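Local coordinates for protein 378aa long hypothetical citrate synthase (Sulfolobus tokodaii, PDB 1VGM) that is of unconfirmed function but probably belongs to the citrate synthase family of largely helical proteins, forming a two-chain assembly, at residues P110-A115 with E349-Q354; Y153-L158 with G163-Q168. All blocks are in the same frame, centred on the assembly; numbering follows the deposited sequence.

Interaction 1: residues P110-A115 with E349-Q354; sequences PKWNRA and EYVEEQ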
loop_
_atom_site.group_PDB
_atom_site.type_symbol
_atom_site.label_atom_id
_atom_site.label_comp_id
_atom_site.label_asym_id
_atom_site.label_seq_id
_atom_site.Cartn_x
_atom_site.Cartn_y
_atom_site.Cartn_z
ATOM N N PRO A 110 -6.025 3.633 -14.521
ATOM C CA PRO A 110 -5.576 4.800 -15.290
ATOM C C PRO A 110 -4.070 4.809 -15.537
ATOM O O PRO A 110 -3.285 4.437 -14.664
ATOM C CB PRO A 110 -6.019 5.978 -14.434
ATOM C CG PRO A 110 -5.926 5.445 -13.028
ATOM C CD PRO A 110 -6.361 3.988 -13.131
ATOM N N LYS A 111 -3.680 5.242 -16.732
ATOM C CA LYS A 111 -2.279 5.492 -17.044
ATOM C C LYS A 111 -1.853 6.853 -16.518
ATOM O O LYS A 111 -2.644 7.801 -16.510
ATOM C CB LYS A 111 -2.056 5.452 -18.556
ATOM C CG LYS A 111 -2.226 4.080 -19.185
ATOM C CD LYS A 111 -1.980 4.165 -20.684
ATOM C CE LYS A 111 -2.406 2.900 -21.409
ATOM N NZ LYS A 111 -2.129 3.027 -22.869
ATOM N N TRP A 112 -0.600 6.952 -16.091
ATOM C CA TRP A 112 0.001 8.249 -15.827
ATOM C C TRP A 112 0.231 9.021 -17.126
ATOM O O TRP A 112 0.714 8.469 -18.121
ATOM C CB TRP A 112 1.332 8.078 -15.097
ATOM C CG TRP A 112 1.198 7.560 -13.688
ATOM C CD1 TRP A 112 1.214 6.255 -13.289
ATOM C CD2 TRP A 112 1.077 8.348 -12.493
ATOM N NE1 TRP A 112 1.117 6.179 -11.912
ATOM C CE2 TRP A 112 1.034 7.450 -11.401
ATOM C CE3 TRP A 112 1.032 9.727 -12.239
ATOM C CZ2 TRP A 112 0.953 7.889 -10.072
ATOM C CZ3 TRP A 112 0.949 10.164 -10.913
ATOM C CH2 TRP A 112 0.913 9.244 -9.849
ATOM N N ASN A 113 -0.106 10.305 -17.103
ATOM C CA ASN A 113 -0.045 11.149 -18.296
ATOM C C ASN A 113 -0.125 12.593 -17.822
ATOM O O ASN A 113 -1.127 13.004 -17.241
ATOM C CB ASN A 113 -1.232 10.840 -19.219
ATOM C CG ASN A 113 -1.177 11.612 -20.514
ATOM O OD1 ASN A 113 -0.880 12.809 -20.525
ATOM N ND2 ASN A 113 -1.467 10.935 -21.621
ATOM N N ARG A 114 0.926 13.364 -18.048
ATOM C CA ARG A 114 0.976 14.691 -17.458
ATOM C C ARG A 114 -0.083 15.620 -18.055
ATOM O O ARG A 114 -0.377 16.679 -17.496
ATOM C CB ARG A 114 2.372 15.294 -17.623
ATOM C CG ARG A 114 2.855 15.402 -19.051
ATOM C CD ARG A 114 4.323 15.815 -19.089
ATOM N NE ARG A 114 4.537 17.144 -18.525
ATOM C CZ ARG A 114 4.018 18.264 -19.023
ATOM N NH1 ARG A 114 4.290 19.432 -18.454
ATOM N NH2 ARG A 114 3.226 18.221 -20.088
ATOM N N ALA A 115 -0.675 15.220 -19.176
ATOM C CA ALA A 115 -1.790 15.980 -19.737
ATOM C C ALA A 115 -3.110 15.699 -19.020
ATOM O O ALA A 115 -4.047 16.483 -19.135
ATOM C CB ALA A 115 -1.939 15.685 -21.232
ATOM N N GLU A 349 3.550 15.276 -7.948
ATOM C CA GLU A 349 4.853 15.932 -7.838
ATOM C C GLU A 349 5.962 14.919 -8.043
ATOM O O GLU A 349 6.873 15.135 -8.846
ATOM C CB GLU A 349 5.019 16.579 -6.460
ATOM C CG GLU A 349 4.624 18.039 -6.402
ATOM C CD GLU A 349 4.939 18.679 -5.062
ATOM O OE1 GLU A 349 5.034 19.924 -5.018
ATOM O OE2 GLU A 349 5.086 17.946 -4.058
ATOM N N TYR A 350 5.887 13.813 -7.309
ATOM C CA TYR A 350 6.929 12.796 -7.372
ATOM C C TYR A 350 7.084 12.249 -8.787
ATOM O O TYR A 350 8.191 12.212 -9.326
ATOM C CB TYR A 350 6.628 11.637 -6.422
ATOM C CG TYR A 350 7.833 10.745 -6.200
ATOM C CD1 TYR A 350 8.879 11.155 -5.375
ATOM C CD2 TYR A 350 7.938 9.503 -6.825
ATOM C CE1 TYR A 350 10.004 10.350 -5.170
ATOM C CE2 TYR A 350 9.063 8.687 -6.630
ATOM C CZ TYR A 350 10.091 9.122 -5.799
ATOM O OH TYR A 350 11.213 8.347 -5.601
ATOM N N VAL A 351 5.975 11.815 -9.381
ATOM C CA VAL A 351 6.048 11.148 -10.672
ATOM C C VAL A 351 6.450 12.140 -11.760
ATOM O O VAL A 351 7.320 11.847 -12.575
ATOM C CB VAL A 351 4.706 10.476 -11.052
ATOM C CG1 VAL A 351 4.778 9.927 -12.469
ATOM C CG2 VAL A 351 4.404 9.357 -10.089
ATOM N N GLU A 352 5.841 13.322 -11.771
ATOM C CA GLU A 352 6.112 14.267 -12.859
ATOM C C GLU A 352 7.443 15.000 -12.745
ATOM O O GLU A 352 8.053 15.348 -13.768
ATOM C CB GLU A 352 4.986 15.283 -12.977
ATOM C CG GLU A 352 3.656 14.646 -13.325
ATOM C CD GLU A 352 2.592 15.678 -13.620
ATOM O OE1 GLU A 352 2.851 16.870 -13.367
ATOM O OE2 GLU A 352 1.506 15.296 -14.103
ATOM N N GLU A 353 7.908 15.220 -11.520
ATOM C CA GLU A 353 9.057 16.102 -11.324
ATOM C C GLU A 353 10.270 15.506 -10.608
ATOM O O GLU A 353 11.367 16.080 -10.673
ATOM C CB GLU A 353 8.617 17.358 -10.582
ATOM C CG GLU A 353 7.639 18.256 -11.342
ATOM C CD GLU A 353 7.199 19.472 -10.521
ATOM O OE1 GLU A 353 8.079 20.240 -10.077
ATOM O OE2 GLU A 353 5.977 19.663 -10.319
ATOM N N GLN A 354 10.095 14.387 -9.906
ATOM C CA GLN A 354 11.173 13.862 -9.076
ATOM C C GLN A 354 11.344 12.347 -9.141
ATOM O O GLN A 354 11.833 11.745 -8.182
ATOM C CB GLN A 354 10.951 14.232 -7.614
ATOM C CG GLN A 354 10.731 15.693 -7.334
ATOM C CD GLN A 354 10.423 15.947 -5.874
ATOM O OE1 GLN A 354 11.272 15.743 -5.004
ATOM N NE2 GLN A 354 9.199 16.392 -5.595
HETATM O O HOH W 1 -0.436 17.018 -14.770
#
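Trp-112 and Val-351 form the apolar half of this surface contact between a loop and the end of a long helix, in a mainly helical fold consistent with the citrate synthase family. Methyl CG2 of Val-351 sits over one face of the indole, 3.6 Å from the centroid of the six-membered ring of Trp-112 and only 16° off its normal. This is a CH-pi contact. The methyl is displaced toward the rim, and Val-351 CG2 is nearest to Trp-112 CH2, at 3.5 Å. The other methyl lies over the CE3-CD2 side of the six-membered ring, with Val-351 CG1 3.8 Å from Trp-112 CE3. With chi1 at 174° the valine turns both methyls to the indole. The rotation of the indole is probably steadied by its NE1, which is hydrogen-bonded to the carbonyl of Ser-201.

The polar half lies beside it. No direct hydrogen bond joins the two segments. The carboxylate of Glu-352 comes up against the start of the Arg-114 side chain, with OE2 of Glu-352 3.6 Å from CB of Arg-114. The guanidinium does not meet it: NE of Arg-114 stays 5.4 Å from OE1 of Glu-352. A water lies 2.7 Å from both Arg-114 O and Glu-352 OE2 and can link them. The same OE2 also accepts from the side-chain amide of Asn-117.

Within the loop, Asn-113 OD1 accepts from Ala-115 N at 2.8 Å, in the carbonyl plane, which makes an Asx turn.

The contact ties the loop between helices 93-108 and 117-139 to the last turn of helix 331-353. Met-203 and Cys-206 of helix 203-214 pack on Trp-112, and Ser-197 of helix 188-197 on Val-351.

Interaction 2: residues Y153-L158 with G163-Q168; sequences YAESFL and GKKPTQ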
loop_
_atom_site.group_PDB
_atom_site.type_symbol
_atom_site.label_atom_id
_atom_site.label_comp_id
_atom_site.label_asym_id
_atom_site.label_seq_id
_atom_site.Cartn_x
_atom_site.Cartn_y
_atom_site.Cartn_z
ATOM N N TYR A 153 -18.880 20.562 -3.092
ATOM C CA TYR A 153 -18.437 19.203 -2.835
ATOM C C TYR A 153 -18.892 18.767 -1.447
ATOM O O TYR A 153 -19.457 17.681 -1.275
ATOM C CB TYR A 153 -16.907 19.136 -2.950
ATOM C CG TYR A 153 -16.292 17.776 -2.666
ATOM C CD1 TYR A 153 -15.832 17.448 -1.388
ATOM C CD2 TYR A 153 -16.121 16.839 -3.687
ATOM C CE1 TYR A 153 -15.207 16.227 -1.136
ATOM C CE2 TYR A 153 -15.503 15.616 -3.448
ATOM C CZ TYR A 153 -15.044 15.318 -2.175
ATOM O OH TYR A 153 -14.394 14.130 -1.946
ATOM N N ALA A 154 -18.660 19.624 -0.455
ATOM C CA ALA A 154 -19.054 19.309 0.921
ATOM C C ALA A 154 -20.557 19.036 1.020
ATOM O O ALA A 154 -20.989 18.151 1.756
ATOM C CB ALA A 154 -18.668 20.456 1.856
ATOM N N GLU A 155 -21.360 19.795 0.283
ATOM C CA GLU A 155 -22.797 19.587 0.335
ATOM C C GLU A 155 -23.136 18.250 -0.298
ATOM O O GLU A 155 -23.864 17.449 0.283
ATOM C CB GLU A 155 -23.554 20.706 -0.389
ATOM C CG GLU A 155 -25.057 20.475 -0.389
ATOM C CD GLU A 155 -25.845 21.632 -0.962
ATOM O OE1 GLU A 155 -25.243 22.685 -1.254
ATOM O OE2 GLU A 155 -27.073 21.482 -1.122
ATOM N N SER A 156 -22.600 18.007 -1.487
ATOM C CA SER A 156 -22.861 16.752 -2.177
ATOM C C SER A 156 -22.487 15.536 -1.335
ATOM O O SER A 156 -23.211 14.535 -1.331
ATOM C CB SER A 156 -22.106 16.711 -3.506
ATOM O OG SER A 156 -22.685 17.623 -4.423
ATOM N N PHE A 157 -21.364 15.616 -0.621
ATOM C CA PHE A 157 -20.946 14.504 0.224
ATOM C C PHE A 157 -21.940 14.337 1.376
ATOM O O PHE A 157 -22.404 13.229 1.651
ATOM C CB PHE A 157 -19.531 14.736 0.770
ATOM C CG PHE A 157 -19.119 13.757 1.830
ATOM C CD1 PHE A 157 -19.043 12.393 1.544
ATOM C CD2 PHE A 157 -18.842 14.191 3.123
ATOM C CE1 PHE A 157 -18.682 11.474 2.532
ATOM C CE2 PHE A 157 -18.477 13.283 4.126
ATOM C CZ PHE A 157 -18.405 11.920 3.834
ATOM N N LEU A 158 -22.272 15.444 2.040
ATOM C CA LEU A 158 -23.129 15.389 3.217
ATOM C C LEU A 158 -24.525 14.886 2.866
ATOM O O LEU A 158 -25.125 14.139 3.638
ATOM C CB LEU A 158 -23.242 16.768 3.873
ATOM C CG LEU A 158 -21.979 17.264 4.589
ATOM C CD1 LEU A 158 -22.233 18.640 5.177
ATOM C CD2 LEU A 158 -21.578 16.288 5.678
ATOM N N GLY A 163 -28.671 11.625 3.441
ATOM C CA GLY A 163 -29.905 11.515 2.690
ATOM C C GLY A 163 -30.852 12.671 2.925
ATOM O O GLY A 163 -32.067 12.517 2.847
ATOM N N LYS A 164 -30.285 13.837 3.188
ATOM C CA LYS A 164 -31.004 14.982 3.707
ATOM C C LYS A 164 -30.209 16.209 3.282
ATOM O O LYS A 164 -28.974 16.152 3.194
ATOM C CB LYS A 164 -31.038 14.908 5.235
ATOM C CG LYS A 164 -32.065 15.782 5.921
ATOM C CD LYS A 164 -32.047 15.622 7.438
ATOM C CE LYS A 164 -30.648 15.326 7.973
ATOM N NZ LYS A 164 -30.621 15.175 9.458
ATOM N N LYS A 165 -30.883 17.328 3.027
ATOM C CA LYS A 165 -30.132 18.530 2.703
ATOM C C LYS A 165 -29.409 19.039 3.943
ATOM O O LYS A 165 -30.028 19.263 4.978
ATOM C CB LYS A 165 -31.041 19.636 2.162
ATOM C CG LYS A 165 -30.245 20.732 1.428
ATOM C CD LYS A 165 -30.999 22.044 1.284
ATOM C CE LYS A 165 -30.086 23.117 0.698
ATOM N NZ LYS A 165 -29.458 22.663 -0.577
ATOM N N PRO A 166 -28.082 19.219 3.859
ATOM C CA PRO A 166 -27.355 19.745 5.019
ATOM C C PRO A 166 -27.683 21.219 5.273
ATOM O O PRO A 166 -28.096 21.933 4.362
ATOM C CB PRO A 166 -25.889 19.531 4.644
ATOM C CG PRO A 166 -25.892 19.578 3.148
ATOM C CD PRO A 166 -27.168 18.877 2.753
ATOM N N THR A 167 -27.506 21.671 6.510
ATOM C CA THR A 167 -27.613 23.095 6.813
ATOM C C THR A 167 -26.360 23.813 6.332
ATOM O O THR A 167 -25.336 23.185 6.079
ATOM C CB THR A 167 -27.807 23.335 8.332
ATOM O OG1 THR A 167 -26.607 23.003 9.040
ATOM C CG2 THR A 167 -28.956 22.465 8.865
ATOM N N GLN A 168 -26.445 25.129 6.188
ATOM C CA GLN A 168 -25.302 25.902 5.721
ATOM C C GLN A 168 -24.131 25.800 6.699
ATOM O O GLN A 168 -22.976 25.780 6.288
ATOM C CB GLN A 168 -25.702 27.368 5.521
ATOM C CG GLN A 168 -26.541 27.614 4.269
ATOM C CD GLN A 168 -25.884 27.064 3.006
ATOM O OE1 GLN A 168 -26.324 26.052 2.447
ATOM N NE2 GLN A 168 -24.827 27.729 2.554
HETATM O O HOH W 2 -26.998 16.177 5.023
#
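Glu-155 and Lys-165 close a salt bridge at an alpha-alpha connection, where helix 153-162 ends and the chain doubles back along it before helix 168-180. The surrounding fold is predominantly helical, consistent with the citrate synthase family. The bond runs from Lys-165 NZ to Glu-155 OE2 at 2.7 Å. The ammonium meets the syn side of that oxygen, but 29° out of the carboxylate plane. The glutamate is extended, with CG anti to the backbone N (chi1 178°), which carries its carboxylate out from the helix. The lysine is straight until its last torsion, where chi4 of 54° bends NZ toward the acid.

A water bridges the backbones at the other end of the contact. It donates to Lys-164 O at 2.7 Å and weakly to Leu-158 O at 3.1 Å. The chain leaves the helix just before this point, at Gly-163, whose phi is positive.

Pro-166 packs between these polar links. Its ring lies against both Glu-155 and Leu-158, about one helical turn apart on the same side of the helix. The methylene CG of Glu-155 lies 3.7 Å from CG of Pro-166, the two side chains crossing at about a right angle. The aliphatic part of the acid is therefore used for packing while its end holds the lysine. Helix 168-180 adds Ile-171, which touches Glu-155 and Pro-166, and Met-174, which touches Leu-158. Thr-167 stands at the N-cap of that helix. On the leucine side the ring is met by two carbons: Pro-166 CB lies 3.9 Å from Leu-158 CB and 3.8 Å from Leu-158 CD1.

How the interactions relate
Interaction 1 is a surface contact between parts far apart in sequence. Interaction 2 is local, partly buried, and joins a helix to the loop that follows it. Their centres lie 33 Å apart and their nearest atoms about 16 Å apart, so they do not touch. They share neighbours all the same: interaction 1 contains the end of helix 331-353, while Leu-334 and Leu-337 earlier in that helix pack on Phe-157 of 153-158. Helix 117-139 also borders both. In each, a water lies between the two segments beside apolar packing. Direct charge pairing differs: interaction 2 has a salt bridge, whereas interaction 1 relies on an aromatic face.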